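Local coordinates for UDP-glucose 4-epimerase (Campylobacter jejuni subsp. jejuni serotype O:2, PDB 7K3P), which probably interconverts UDP-glucose and UDP-galactose, and their N-acetylated counterparts, by NAD-dependent epimerisation at C4 of the sugar, at residues A90-I98 and Y110-L121; F135-E144 and P155-K166. The protein carries 2 engineered substitutions. All blocks are in the same frame, centred on the assembly; numbering follows the deposited sequence.

Interaction 1: A90-I98 and Y110-L121; sequences AIVHFAASI and YYMNNTVNTTNL. With NAD (nicotinamide-adenine-dinucleotide), chain C.
Asn-113 and Asn-114, successive residues of helix 107-127, both bind Ser-97 in the loop that leaves strand 90-93 of the Rossmann fold, where the helix lies on the parallel sheet, antiparallel to the strand (177°). The Asn-113 side chain begins at CB, 3.7 Å from Ser-97 OG. Asn-113 CG, anti to the backbone N (chi1 -160°), lies 3.8 Å from both Ser-97 OG and NAD N7A, carrying the amide to the adenine. Asn-113 OD1 accepts from NAD N6A at 2.7 Å. On the other branch, Asn-113 ND2 spends one bond on NAD N7A (3.1 Å) and another on Ser-97 OG (3.0 Å), the latter tilted from the amide plane. An asparagine suits the place because its acceptor and donor match the amino group and ring nitrogen of adenine. Asn-114 uses the same chemistry on backbone: Asn-114 OD1 receives Ser-97 N on a lone pair at 2.7 Å, while ND2 gives to Ser-97 O. The ring of Tyr-110 turns a face to Ser-97 CB, and its OH is held by Glu-102. Nearer the strand, Leu-121 CD2 sits over the centre of the His-93 imidazole and meets Ile-91 CD1. His-93 ND1 pairs with Ser-22 OG, whereas His-93 NE2 donates in the ring plane to Thr-118 OG1 (2.8 Å); that hydroxyl donates to Asn-114 O at 2.8 Å, from above the carbonyl plane.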
loop_
_atom_site.group_PDB
_atom_site.type_symbol
_atom_site.label_atom_id
_atom_site.label_comp_id
_atom_site.label_asym_id
_atom_site.label_seq_id
_atom_site.Cartn_x
_atom_site.Cartn_y
_atom_site.Cartn_z
ATOM N N ALA A 90 18.925 12.823 8.423
ATOM C CA ALA A 90 18.376 11.471 8.484
ATOM C C ALA A 90 17.155 11.371 9.380
ATOM O O ALA A 90 16.969 12.163 10.326
ATOM C CB ALA A 90 19.447 10.462 8.945
ATOM N N ILE A 91 16.330 10.373 9.074
ATOM C CA ILE A 91 15.227 9.991 9.939
ATOM C C ILE A 91 15.309 8.487 10.209
ATOM O O ILE A 91 15.628 7.699 9.316
ATOM C CB ILE A 91 13.852 10.352 9.319
ATOM C CG1 ILE A 91 12.708 9.889 10.223
ATOM C CG2 ILE A 91 13.677 9.724 7.939
ATOM C CD1 ILE A 91 11.346 10.341 9.697
ATOM N N VAL A 92 15.046 8.127 11.457
ATOM C CA VAL A 92 14.893 6.756 11.881
ATOM C C VAL A 92 13.445 6.650 12.309
ATOM O O VAL A 92 13.038 7.259 13.310
ATOM C CB VAL A 92 15.820 6.429 13.057
ATOM C CG1 VAL A 92 15.630 4.983 13.487
ATOM C CG2 VAL A 92 17.298 6.687 12.655
ATOM N N HIS A 93 12.663 5.890 11.538
ATOM C CA HIS A 93 11.199 5.917 11.650
ATOM C C HIS A 93 10.598 4.703 12.397
ATOM O O HIS A 93 10.393 3.637 11.802
ATOM C CB HIS A 93 10.603 6.036 10.237
ATOM C CG HIS A 93 9.106 6.069 10.195
ATOM N ND1 HIS A 93 8.341 6.725 11.162
ATOM C CD2 HIS A 93 8.221 5.542 9.321
ATOM C CE1 HIS A 93 7.068 6.585 10.866
ATOM N NE2 HIS A 93 6.953 5.874 9.754
ATOM N N PHE A 94 10.315 4.873 13.685
ATOM C CA PHE A 94 9.730 3.823 14.522
ATOM C C PHE A 94 8.207 3.948 14.679
ATOM O O PHE A 94 7.533 2.963 15.015
ATOM C CB PHE A 94 10.290 3.892 15.947
ATOM C CG PHE A 94 11.737 3.499 16.072
ATOM C CD1 PHE A 94 12.120 2.160 16.064
ATOM C CD2 PHE A 94 12.711 4.471 16.250
ATOM C CE1 PHE A 94 13.462 1.803 16.196
ATOM C CE2 PHE A 94 14.050 4.129 16.379
ATOM C CZ PHE A 94 14.429 2.792 16.361
ATOM N N ALA A 95 7.680 5.166 14.532
ATOM C CA ALA A 95 6.268 5.433 14.837
ATOM C C ALA A 95 5.335 4.564 13.996
ATOM O O ALA A 95 5.423 4.539 12.764
ATOM C CB ALA A 95 5.939 6.922 14.635
ATOM N N ALA A 96 4.440 3.851 14.672
ATOM C CA ALA A 96 3.477 2.989 14.005
ATOM C C ALA A 96 2.550 2.392 15.052
ATOM O O ALA A 96 2.819 2.508 16.247
ATOM C CB ALA A 96 4.211 1.865 13.259
ATOM N N SER A 97 1.476 1.743 14.589
ATOM C CA SER A 97 0.697 0.829 15.420
ATOM C C SER A 97 1.235 -0.572 15.137
ATOM O O SER A 97 1.577 -0.871 13.989
ATOM C CB SER A 97 -0.790 0.913 15.061
ATOM O OG SER A 97 -1.263 2.231 15.217
ATOM N N ILE A 98 1.318 -1.432 16.155
ATOM C CA ILE A 98 2.165 -2.626 16.026
ATOM C C ILE A 98 1.534 -3.982 16.390
ATOM O O ILE A 98 2.249 -4.978 16.454
ATOM C CB ILE A 98 3.451 -2.478 16.873
ATOM C CG1 ILE A 98 3.124 -2.689 18.361
ATOM C CG2 ILE A 98 4.118 -1.114 16.602
ATOM C CD1 ILE A 98 4.330 -2.662 19.303
ATOM N N TYR A 110 -4.600 0.783 11.054
ATOM C CA TYR A 110 -3.248 0.383 10.664
ATOM C C TYR A 110 -2.825 1.022 9.340
ATOM O O TYR A 110 -1.742 1.595 9.242
ATOM C CB TYR A 110 -3.099 -1.149 10.710
ATOM C CG TYR A 110 -2.889 -1.551 12.146
ATOM C CD1 TYR A 110 -3.919 -1.428 13.077
ATOM C CD2 TYR A 110 -1.639 -1.951 12.598
ATOM C CE1 TYR A 110 -3.712 -1.730 14.413
ATOM C CE2 TYR A 110 -1.430 -2.260 13.921
ATOM C CZ TYR A 110 -2.465 -2.147 14.824
ATOM O OH TYR A 110 -2.236 -2.444 16.145
ATOM N N TYR A 111 -3.694 0.978 8.339
ATOM C CA TYR A 111 -3.392 1.661 7.095
ATOM C C TYR A 111 -3.236 3.180 7.248
ATOM O O TYR A 111 -2.445 3.788 6.524
ATOM C CB TYR A 111 -4.426 1.324 6.019
ATOM C CG TYR A 111 -4.330 -0.114 5.552
ATOM C CD1 TYR A 111 -3.181 -0.578 4.897
ATOM C CD2 TYR A 111 -5.375 -1.007 5.766
ATOM C CE1 TYR A 111 -3.081 -1.901 4.463
ATOM C CE2 TYR A 111 -5.289 -2.348 5.335
ATOM C CZ TYR A 111 -4.143 -2.781 4.693
ATOM O OH TYR A 111 -4.055 -4.080 4.263
ATOM N N MET A 112 -3.994 3.789 8.163
ATOM C CA MET A 112 -3.876 5.227 8.420
ATOM C C MET A 112 -2.599 5.550 9.196
ATOM O O MET A 112 -1.822 6.395 8.778
ATOM C CB MET A 112 -5.096 5.770 9.181
ATOM C CG MET A 112 -6.375 5.793 8.348
ATOM S SD MET A 112 -6.306 6.863 6.890
ATOM C CE MET A 112 -6.373 8.484 7.653
ATOM N N ASN A 113 -2.386 4.885 10.325
ATOM C CA ASN A 113 -1.293 5.284 11.199
ATOM C C ASN A 113 0.063 4.793 10.691
ATOM O O ASN A 113 1.101 5.419 10.926
ATOM C CB ASN A 113 -1.528 4.815 12.632
ATOM C CG ASN A 113 -0.694 5.603 13.637
ATOM O OD1 ASN A 113 -0.600 6.835 13.555
ATOM N ND2 ASN A 113 -0.070 4.899 14.578
ATOM N N ASN A 114 0.048 3.684 9.967
ATOM C CA ASN A 114 1.281 3.167 9.392
ATOM C C ASN A 114 1.489 3.645 7.952
ATOM O O ASN A 114 2.266 4.562 7.711
ATOM C CB ASN A 114 1.307 1.640 9.517
ATOM C CG ASN A 114 1.287 1.182 10.963
ATOM O OD1 ASN A 114 1.341 2.002 11.890
ATOM N ND2 ASN A 114 1.224 -0.131 11.173
ATOM N N THR A 115 0.766 3.063 7.004
ATOM C CA THR A 115 0.986 3.351 5.585
ATOM C C THR A 115 0.767 4.816 5.180
ATOM O O THR A 115 1.576 5.405 4.450
ATOM C CB THR A 115 0.078 2.471 4.724
ATOM O OG1 THR A 115 0.148 1.113 5.204
ATOM C CG2 THR A 115 0.490 2.536 3.281
ATOM N N VAL A 116 -0.340 5.401 5.624
ATOM C CA VAL A 116 -0.650 6.777 5.240
ATOM C C VAL A 116 0.336 7.775 5.849
ATOM O O VAL A 116 0.890 8.607 5.139
ATOM C CB VAL A 116 -2.107 7.153 5.592
ATOM C CG1 VAL A 116 -2.305 8.665 5.545
ATOM C CG2 VAL A 116 -3.071 6.466 4.629
ATOM N N ASN A 117 0.545 7.700 7.157
ATOM C CA ASN A 117 1.454 8.631 7.817
ATOM C C ASN A 117 2.861 8.479 7.272
ATOM O O ASN A 117 3.593 9.464 7.104
ATOM C CB ASN A 117 1.454 8.423 9.338
ATOM C CG ASN A 117 0.217 9.002 9.994
ATOM O OD1 ASN A 117 -0.515 9.729 9.351
ATOM N ND2 ASN A 117 -0.021 8.677 11.267
ATOM N N THR A 118 3.238 7.238 6.994
ATOM C CA THR A 118 4.579 6.981 6.469
ATOM C C THR A 118 4.721 7.544 5.071
ATOM O O THR A 118 5.770 8.074 4.708
ATOM C CB THR A 118 4.936 5.473 6.521
ATOM O OG1 THR A 118 4.967 5.058 7.892
ATOM C CG2 THR A 118 6.316 5.228 5.899
ATOM N N THR A 119 3.655 7.459 4.277
ATOM C CA THR A 119 3.712 7.983 2.918
ATOM C C THR A 119 3.931 9.502 2.918
ATOM O O THR A 119 4.775 10.028 2.175
ATOM C CB THR A 119 2.445 7.627 2.111
ATOM O OG1 THR A 119 2.301 6.205 2.090
ATOM C CG2 THR A 119 2.541 8.149 0.692
ATOM N N ASN A 120 3.174 10.223 3.732
ATOM C CA ASN A 120 3.405 11.662 3.803
ATOM C C ASN A 120 4.831 11.965 4.278
ATOM O O ASN A 120 5.482 12.885 3.784
ATOM C CB ASN A 120 2.419 12.330 4.745
ATOM C CG ASN A 120 2.755 13.793 4.944
ATOM O OD1 ASN A 120 2.619 14.586 4.016
ATOM N ND2 ASN A 120 3.240 14.144 6.135
ATOM N N LEU A 121 5.300 11.193 5.255
ATOM C CA LEU A 121 6.648 11.359 5.794
ATOM C C LEU A 121 7.691 11.224 4.693
ATOM O O LEU A 121 8.621 12.026 4.601
ATOM C CB LEU A 121 6.887 10.336 6.903
ATOM C CG LEU A 121 8.005 10.544 7.915
ATOM C CD1 LEU A 121 7.967 11.935 8.526
ATOM C CD2 LEU A 121 7.887 9.488 9.017
HETATM P PA NAD C . 5.963 1.509 20.446
HETATM O O1A NAD C . 4.458 1.615 20.495
HETATM O O2A NAD C . 6.539 1.425 21.831
HETATM O O5B NAD C . 6.596 2.781 19.757
HETATM C C5B NAD C . 5.803 3.508 18.863
HETATM C C4B NAD C . 5.959 4.952 19.133
HETATM O O4B NAD C . 5.487 5.733 18.073
HETATM C C3B NAD C . 5.176 5.373 20.415
HETATM O O3B NAD C . 5.938 6.097 21.454
HETATM C C2B NAD C . 3.928 6.089 19.843
HETATM O O2B NAD C . 3.421 7.042 20.676
HETATM C C1B NAD C . 4.520 6.650 18.590
HETATM N N9A NAD C . 3.499 6.978 17.583
HETATM C C8A NAD C . 2.563 6.147 17.082
HETATM N N7A NAD C . 1.787 6.794 16.198
HETATM C C5A NAD C . 2.201 8.063 16.098
HETATM C C6A NAD C . 1.780 9.181 15.360
HETATM N N6A NAD C . 0.668 9.064 14.447
HETATM N N1A NAD C . 2.435 10.353 15.481
HETATM C C2A NAD C . 3.478 10.499 16.317
HETATM N N3A NAD C . 3.911 9.436 17.071
HETATM C C4A NAD C . 3.299 8.219 16.980
HETATM O O3 NAD C . 6.328 0.224 19.584
HETATM P PN NAD C . 7.776 -0.397 19.509
HETATM O O1N NAD C . 8.798 0.553 20.107
HETATM O O2N NAD C . 7.754 -1.690 20.266
HETATM O O5D NAD C . 8.104 -0.664 17.985
HETATM C C5D NAD C . 8.517 0.424 17.192
HETATM C C4D NAD C . 8.622 0.035 15.727
HETATM O O4D NAD C . 9.326 -1.177 15.568
HETATM C C3D NAD C . 7.285 -0.046 14.999
HETATM O O3D NAD C . 7.422 0.454 13.730
HETATM C C2D NAD C . 7.000 -1.481 14.861
HETATM O O2D NAD C . 6.189 -1.798 13.791
HETATM C C1D NAD C . 8.436 -2.063 14.786
HETATM N N1N NAD C . 8.562 -3.533 15.210
HETATM C C2N NAD C . 8.369 -3.789 16.553
HETATM C C3N NAD C . 8.472 -5.099 17.013
HETATM C C7N NAD C . 8.264 -5.392 18.477
HETATM O O7N NAD C . 7.979 -4.513 19.275
HETATM N N7N NAD C . 8.394 -6.736 18.930
HETATM C C4N NAD C . 8.774 -6.115 16.127
HETATM C C5N NAD C . 8.964 -5.847 14.790
HETATM C C6N NAD C . 8.859 -4.535 14.309
HETATM O O HOH W 1 3.880 5.000 10.599
#

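Interaction 2: F135-E144 and P155-K166. With NAD (nicotinamide-adenine-dinucleotide), chain C.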
loop_
_atom_site.group_PDB
_atom_site.type_symbol
_atom_site.label_atom_id
_atom_site.label_comp_id
_atom_site.label_asym_id
_atom_site.label_seq_id
_atom_site.Cartn_x
_atom_site.Cartn_y
_atom_site.Cartn_z
ATOM N N PHE A 135 13.863 2.631 8.113
ATOM C CA PHE A 135 12.470 2.233 8.370
ATOM C C PHE A 135 12.391 0.937 9.167
ATOM O O PHE A 135 12.925 -0.102 8.741
ATOM C CB PHE A 135 11.729 2.081 7.043
ATOM C CG PHE A 135 10.280 1.675 7.186
ATOM C CD1 PHE A 135 9.445 2.331 8.085
ATOM C CD2 PHE A 135 9.746 0.666 6.384
ATOM C CE1 PHE A 135 8.092 1.961 8.211
ATOM C CE2 PHE A 135 8.403 0.293 6.490
ATOM C CZ PHE A 135 7.572 0.950 7.406
ATOM N N SER A 136 11.742 1.000 10.329
ATOM C CA SER A 136 11.440 -0.193 11.099
ATOM C C SER A 136 10.279 -0.927 10.435
ATOM O O SER A 136 9.107 -0.557 10.636
ATOM C CB SER A 136 11.031 0.171 12.520
ATOM O OG SER A 136 12.009 0.965 13.139
ATOM N N SER A 137 10.596 -1.951 9.641
ATOM C CA SER A 137 9.555 -2.801 9.070
ATOM C C SER A 137 9.391 -3.992 10.015
ATOM O O SER A 137 9.580 -3.848 11.216
ATOM C CB SER A 137 9.948 -3.251 7.673
ATOM O OG SER A 137 8.895 -3.967 7.062
ATOM N N THR A 138 9.069 -5.168 9.485
ATOM C CA THR A 138 8.750 -6.302 10.357
ATOM C C THR A 138 8.856 -7.624 9.614
ATOM O O THR A 138 8.682 -7.670 8.403
ATOM C CB THR A 138 7.301 -6.204 10.918
ATOM O OG1 THR A 138 6.942 -7.439 11.570
ATOM C CG2 THR A 138 6.293 -5.950 9.778
ATOM N N ALA A 139 9.116 -8.706 10.346
ATOM C CA ALA A 139 9.091 -10.037 9.726
ATOM C C ALA A 139 7.675 -10.428 9.279
ATOM O O ALA A 139 7.507 -11.314 8.446
ATOM C CB ALA A 139 9.676 -11.102 10.670
ATOM N N ALA A 140 6.655 -9.765 9.822
ATOM C CA ALA A 140 5.278 -9.990 9.355
ATOM C C ALA A 140 5.138 -9.783 7.841
ATOM O O ALA A 140 4.186 -10.280 7.219
ATOM C CB ALA A 140 4.263 -9.096 10.137
ATOM N N THR A 141 6.075 -9.055 7.231
ATOM C CA THR A 141 6.021 -8.895 5.785
ATOM C C THR A 141 6.215 -10.227 5.059
ATOM O O THR A 141 5.791 -10.370 3.915
ATOM C CB THR A 141 7.041 -7.884 5.249
ATOM O OG1 THR A 141 8.367 -8.262 5.666
ATOM C CG2 THR A 141 6.699 -6.469 5.741
ATOM N N TYR A 142 6.866 -11.190 5.708
ATOM C CA TYR A 142 7.053 -12.503 5.073
ATOM C C TYR A 142 5.812 -13.383 5.150
ATOM O O TYR A 142 5.745 -14.415 4.465
ATOM C CB TYR A 142 8.223 -13.269 5.694
ATOM C CG TYR A 142 9.553 -12.577 5.547
ATOM C CD1 TYR A 142 10.076 -12.284 4.294
ATOM C CD2 TYR A 142 10.289 -12.224 6.665
ATOM C CE1 TYR A 142 11.310 -11.646 4.163
ATOM C CE2 TYR A 142 11.518 -11.594 6.546
ATOM C CZ TYR A 142 12.016 -11.304 5.297
ATOM O OH TYR A 142 13.241 -10.668 5.192
ATOM N N GLY A 143 4.846 -12.998 5.990
ATOM C CA GLY A 143 3.632 -13.784 6.169
ATOM C C GLY A 143 3.944 -15.137 6.800
ATOM O O GLY A 143 4.530 -15.216 7.889
ATOM N N GLU A 144 3.541 -16.210 6.128
ATOM C CA GLU A 144 3.853 -17.561 6.599
ATOM C C GLU A 144 4.902 -18.134 5.667
ATOM O O GLU A 144 4.582 -18.642 4.596
ATOM C CB GLU A 144 2.604 -18.443 6.615
ATOM C CG GLU A 144 1.708 -18.187 7.810
ATOM C CD GLU A 144 0.380 -18.916 7.707
ATOM O OE1 GLU A 144 -0.020 -19.255 6.570
ATOM O OE2 GLU A 144 -0.257 -19.142 8.759
ATOM N N PRO A 155 9.556 -14.492 -0.347
ATOM C CA PRO A 155 8.391 -13.740 -0.824
ATOM C C PRO A 155 7.752 -12.897 0.276
ATOM O O PRO A 155 7.635 -13.307 1.447
ATOM C CB PRO A 155 7.423 -14.837 -1.287
ATOM C CG PRO A 155 7.885 -16.081 -0.608
ATOM C CD PRO A 155 9.376 -15.948 -0.474
ATOM N N LEU A 156 7.338 -11.703 -0.118
ATOM C CA LEU A 156 6.669 -10.781 0.778
ATOM C C LEU A 156 5.162 -11.032 0.649
ATOM O O LEU A 156 4.508 -10.522 -0.258
ATOM C CB LEU A 156 7.066 -9.337 0.410
ATOM C CG LEU A 156 8.595 -9.150 0.374
ATOM C CD1 LEU A 156 9.040 -7.733 -0.051
ATOM C CD2 LEU A 156 9.199 -9.501 1.729
ATOM N N ALA A 157 4.617 -11.838 1.556
ATOM C CA ALA A 157 3.232 -12.288 1.453
ATOM C C ALA A 157 2.514 -12.175 2.793
ATOM O O ALA A 157 2.111 -13.186 3.376
ATOM C CB ALA A 157 3.189 -13.731 0.956
ATOM N N PRO A 158 2.352 -10.941 3.292
ATOM C CA PRO A 158 1.745 -10.763 4.619
ATOM C C PRO A 158 0.314 -11.302 4.675
ATOM O O PRO A 158 -0.397 -11.298 3.664
ATOM C CB PRO A 158 1.746 -9.241 4.812
ATOM C CG PRO A 158 1.854 -8.660 3.401
ATOM C CD PRO A 158 2.628 -9.666 2.602
ATOM N N ILE A 159 -0.112 -11.728 5.861
ATOM C CA ILE A 159 -1.415 -12.357 6.024
ATOM C C ILE A 159 -2.315 -11.574 6.978
ATOM O O ILE A 159 -3.372 -12.057 7.373
ATOM C CB ILE A 159 -1.283 -13.806 6.541
ATOM C CG1 ILE A 159 -0.607 -13.822 7.914
ATOM C CG2 ILE A 159 -0.494 -14.647 5.551
ATOM C CD1 ILE A 159 -0.554 -15.210 8.561
ATOM N N ASN A 160 -1.893 -10.375 7.365
ATOM C CA ASN A 160 -2.758 -9.513 8.158
ATOM C C ASN A 160 -2.536 -8.053 7.789
ATOM O O ASN A 160 -1.563 -7.731 7.111
ATOM C CB ASN A 160 -2.540 -9.746 9.652
ATOM C CG ASN A 160 -1.087 -9.629 10.043
ATOM O OD1 ASN A 160 -0.521 -8.526 10.036
ATOM N ND2 ASN A 160 -0.466 -10.765 10.384
ATOM N N PRO A 161 -3.459 -7.170 8.202
ATOM C CA PRO A 161 -3.341 -5.771 7.777
ATOM C C PRO A 161 -2.092 -5.093 8.350
ATOM O O PRO A 161 -1.547 -4.210 7.679
ATOM C CB PRO A 161 -4.626 -5.128 8.319
ATOM C CG PRO A 161 -5.619 -6.316 8.448
ATOM C CD PRO A 161 -4.730 -7.445 8.905
ATOM N N TYR A 162 -1.647 -5.478 9.547
ATOM C CA TYR A 162 -0.405 -4.918 10.071
ATOM C C TYR A 162 0.741 -5.221 9.110
ATOM O O TYR A 162 1.466 -4.316 8.687
ATOM C CB TYR A 162 -0.082 -5.455 11.469
ATOM C CG TYR A 162 1.339 -5.137 11.940
ATOM C CD1 TYR A 162 1.730 -3.825 12.221
ATOM C CD2 TYR A 162 2.285 -6.149 12.099
ATOM C CE1 TYR A 162 3.020 -3.530 12.645
ATOM C CE2 TYR A 162 3.577 -5.864 12.528
ATOM C CZ TYR A 162 3.933 -4.557 12.805
ATOM O OH TYR A 162 5.206 -4.294 13.238
ATOM N N GLY A 163 0.901 -6.494 8.751
ATOM C CA GLY A 163 1.959 -6.884 7.830
ATOM C C GLY A 163 1.860 -6.200 6.475
ATOM O O GLY A 163 2.876 -5.762 5.911
ATOM N N ARG A 164 0.643 -6.120 5.940
ATOM C CA ARG A 164 0.408 -5.429 4.675
ATOM C C ARG A 164 0.725 -3.942 4.773
ATOM O O ARG A 164 1.264 -3.360 3.829
ATOM C CB ARG A 164 -1.046 -5.617 4.196
ATOM C CG ARG A 164 -1.331 -7.002 3.631
ATOM C CD ARG A 164 -2.724 -7.130 3.046
ATOM N NE ARG A 164 -3.715 -7.468 4.060
ATOM C CZ ARG A 164 -3.946 -8.708 4.493
ATOM N NH1 ARG A 164 -3.236 -9.713 3.999
ATOM N NH2 ARG A 164 -4.875 -8.946 5.422
ATOM N N SER A 165 0.371 -3.324 5.901
ATOM C CA SER A 165 0.550 -1.877 6.054
ATOM C C SER A 165 2.033 -1.512 6.043
ATOM O O SER A 165 2.415 -0.438 5.580
ATOM C CB SER A 165 -0.127 -1.350 7.335
ATOM O OG SER A 165 0.590 -1.683 8.510
ATOM N N LYS A 166 2.864 -2.411 6.562
ATOM C CA LYS A 166 4.310 -2.210 6.579
ATOM C C LYS A 166 4.934 -2.474 5.212
ATOM O O LYS A 166 5.799 -1.720 4.761
ATOM C CB LYS A 166 4.941 -3.088 7.664
ATOM C CG LYS A 166 4.661 -2.584 9.084
ATOM C CD LYS A 166 5.455 -1.293 9.366
ATOM C CE LYS A 166 5.554 -1.038 10.850
ATOM N NZ LYS A 166 6.402 0.163 11.128
HETATM P PA NAD C . 5.963 1.509 20.446
HETATM O O1A NAD C . 4.458 1.615 20.495
HETATM O O2A NAD C . 6.539 1.425 21.831
HETATM O O5B NAD C . 6.596 2.781 19.757
HETATM C C5B NAD C . 5.803 3.508 18.863
HETATM C C4B NAD C . 5.959 4.952 19.133
HETATM O O4B NAD C . 5.487 5.733 18.073
HETATM C C3B NAD C . 5.176 5.373 20.415
HETATM O O3B NAD C . 5.938 6.097 21.454
HETATM C C2B NAD C . 3.928 6.089 19.843
HETATM O O2B NAD C . 3.421 7.042 20.676
HETATM C C1B NAD C . 4.520 6.650 18.590
HETATM N N9A NAD C . 3.499 6.978 17.583
HETATM C C8A NAD C . 2.563 6.147 17.082
HETATM N N7A NAD C . 1.787 6.794 16.198
HETATM C C5A NAD C . 2.201 8.063 16.098
HETATM C C6A NAD C . 1.780 9.181 15.360
HETATM N N6A NAD C . 0.668 9.064 14.447
HETATM N N1A NAD C . 2.435 10.353 15.481
HETATM C C2A NAD C . 3.478 10.499 16.317
HETATM N N3A NAD C . 3.911 9.436 17.071
HETATM C C4A NAD C . 3.299 8.219 16.980
HETATM O O3 NAD C . 6.328 0.224 19.584
HETATM P PN NAD C . 7.776 -0.397 19.509
HETATM O O1N NAD C . 8.798 0.553 20.107
HETATM O O2N NAD C . 7.754 -1.690 20.266
HETATM O O5D NAD C . 8.104 -0.664 17.985
HETATM C C5D NAD C . 8.517 0.424 17.192
HETATM C C4D NAD C . 8.622 0.035 15.727
HETATM O O4D NAD C . 9.326 -1.177 15.568
HETATM C C3D NAD C . 7.285 -0.046 14.999
HETATM O O3D NAD C . 7.422 0.454 13.730
HETATM C C2D NAD C . 7.000 -1.481 14.861
HETATM O O2D NAD C . 6.189 -1.798 13.791
HETATM C C1D NAD C . 8.436 -2.063 14.786
HETATM N N1N NAD C . 8.562 -3.533 15.210
HETATM C C2N NAD C . 8.369 -3.789 16.553
HETATM C C3N NAD C . 8.472 -5.099 17.013
HETATM C C7N NAD C . 8.264 -5.392 18.477
HETATM O O7N NAD C . 7.979 -4.513 19.275
HETATM N N7N NAD C . 8.394 -6.736 18.930
HETATM C C4N NAD C . 8.774 -6.115 16.127
HETATM C C5N NAD C . 8.964 -5.847 14.790
HETATM C C6N NAD C . 8.859 -4.535 14.309
HETATM O O HOH W 2 1.832 -11.267 7.845
HETATM O O HOH W 3 7.579 -15.443 2.706
HETATM O O HOH W 4 2.443 -15.850 3.639
#
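The two backbones close to 3.9 Å between Gly-143 CA and Pro-158 CA, where Gly-143 takes a positive phi of 65° and its CA-H points at Ala-157 O; having no side chain, it fits this approach. Further along, Gly-163, equally bare, leaves room for the backbone oxygen Ala-140 O, while Ala-140 CB packs 3.9 Å from Gly-163 CA. Waters join the chains as well, one linking Ala-140 O to Ile-159 N and another Glu-144 N to Ala-157 O. Thr-138 makes an ST turn, its OG1 accepting from Ala-140 N, and its CG2 rests against Lys-166 CB and CG. Tyr-162 and Lys-166, one helical turn apart, are the Tyr-x-x-x-Lys pair of the short-chain dehydrogenase/reductase superfamily, in which such a pair serves catalysis. With CG of Tyr-162 anti to the backbone N (chi1 168°), the ring reaches out of the helix past Thr-138, and its OH shares a 2.7 Å hydrogen bond with NAD O2D, which lies at the ring edge. Asn-160 caps the helix start, OD1 accepting from Gly-163 N at 2.8 Å. The Lys-166 chain bends at chi2 and then runs straight, CD passing 3.7 Å from Phe-135 CZ, a length and flexibility that bring the amine to two oxygens. Lys-166 NZ donates to NAD O3D at 2.8 Å. Lys-166 NZ also donates to Ser-136 O, again at 2.8 Å, almost in line with the C=O bond (177°).

Overall arrangement
Interactions 1 and 2 follow one another along the chain, with centres about 14 Å apart, and rest on neighbouring strands of the parallel sheet, 90-93 and 132-136. NAD spans them: 110-121 holds the adenine, whereas 155-166 grips the nicotinamide ribose. On that ribose the contacts converge, since NAD O3D donates to Phe-94 O at 2.8 Å and also accepts from Lys-166. Helices 107-127 and 161-179 are tied directly by a probable hydrogen bond from Thr-115 OG1 to Ser-165 O (2.8 Å), and Ser-97 O packs 3.3 Å from Tyr-162 CE1. Tyr-111 and Arg-164 both reach Asp-175 of the second subunit, so both contacts border the dimer interface.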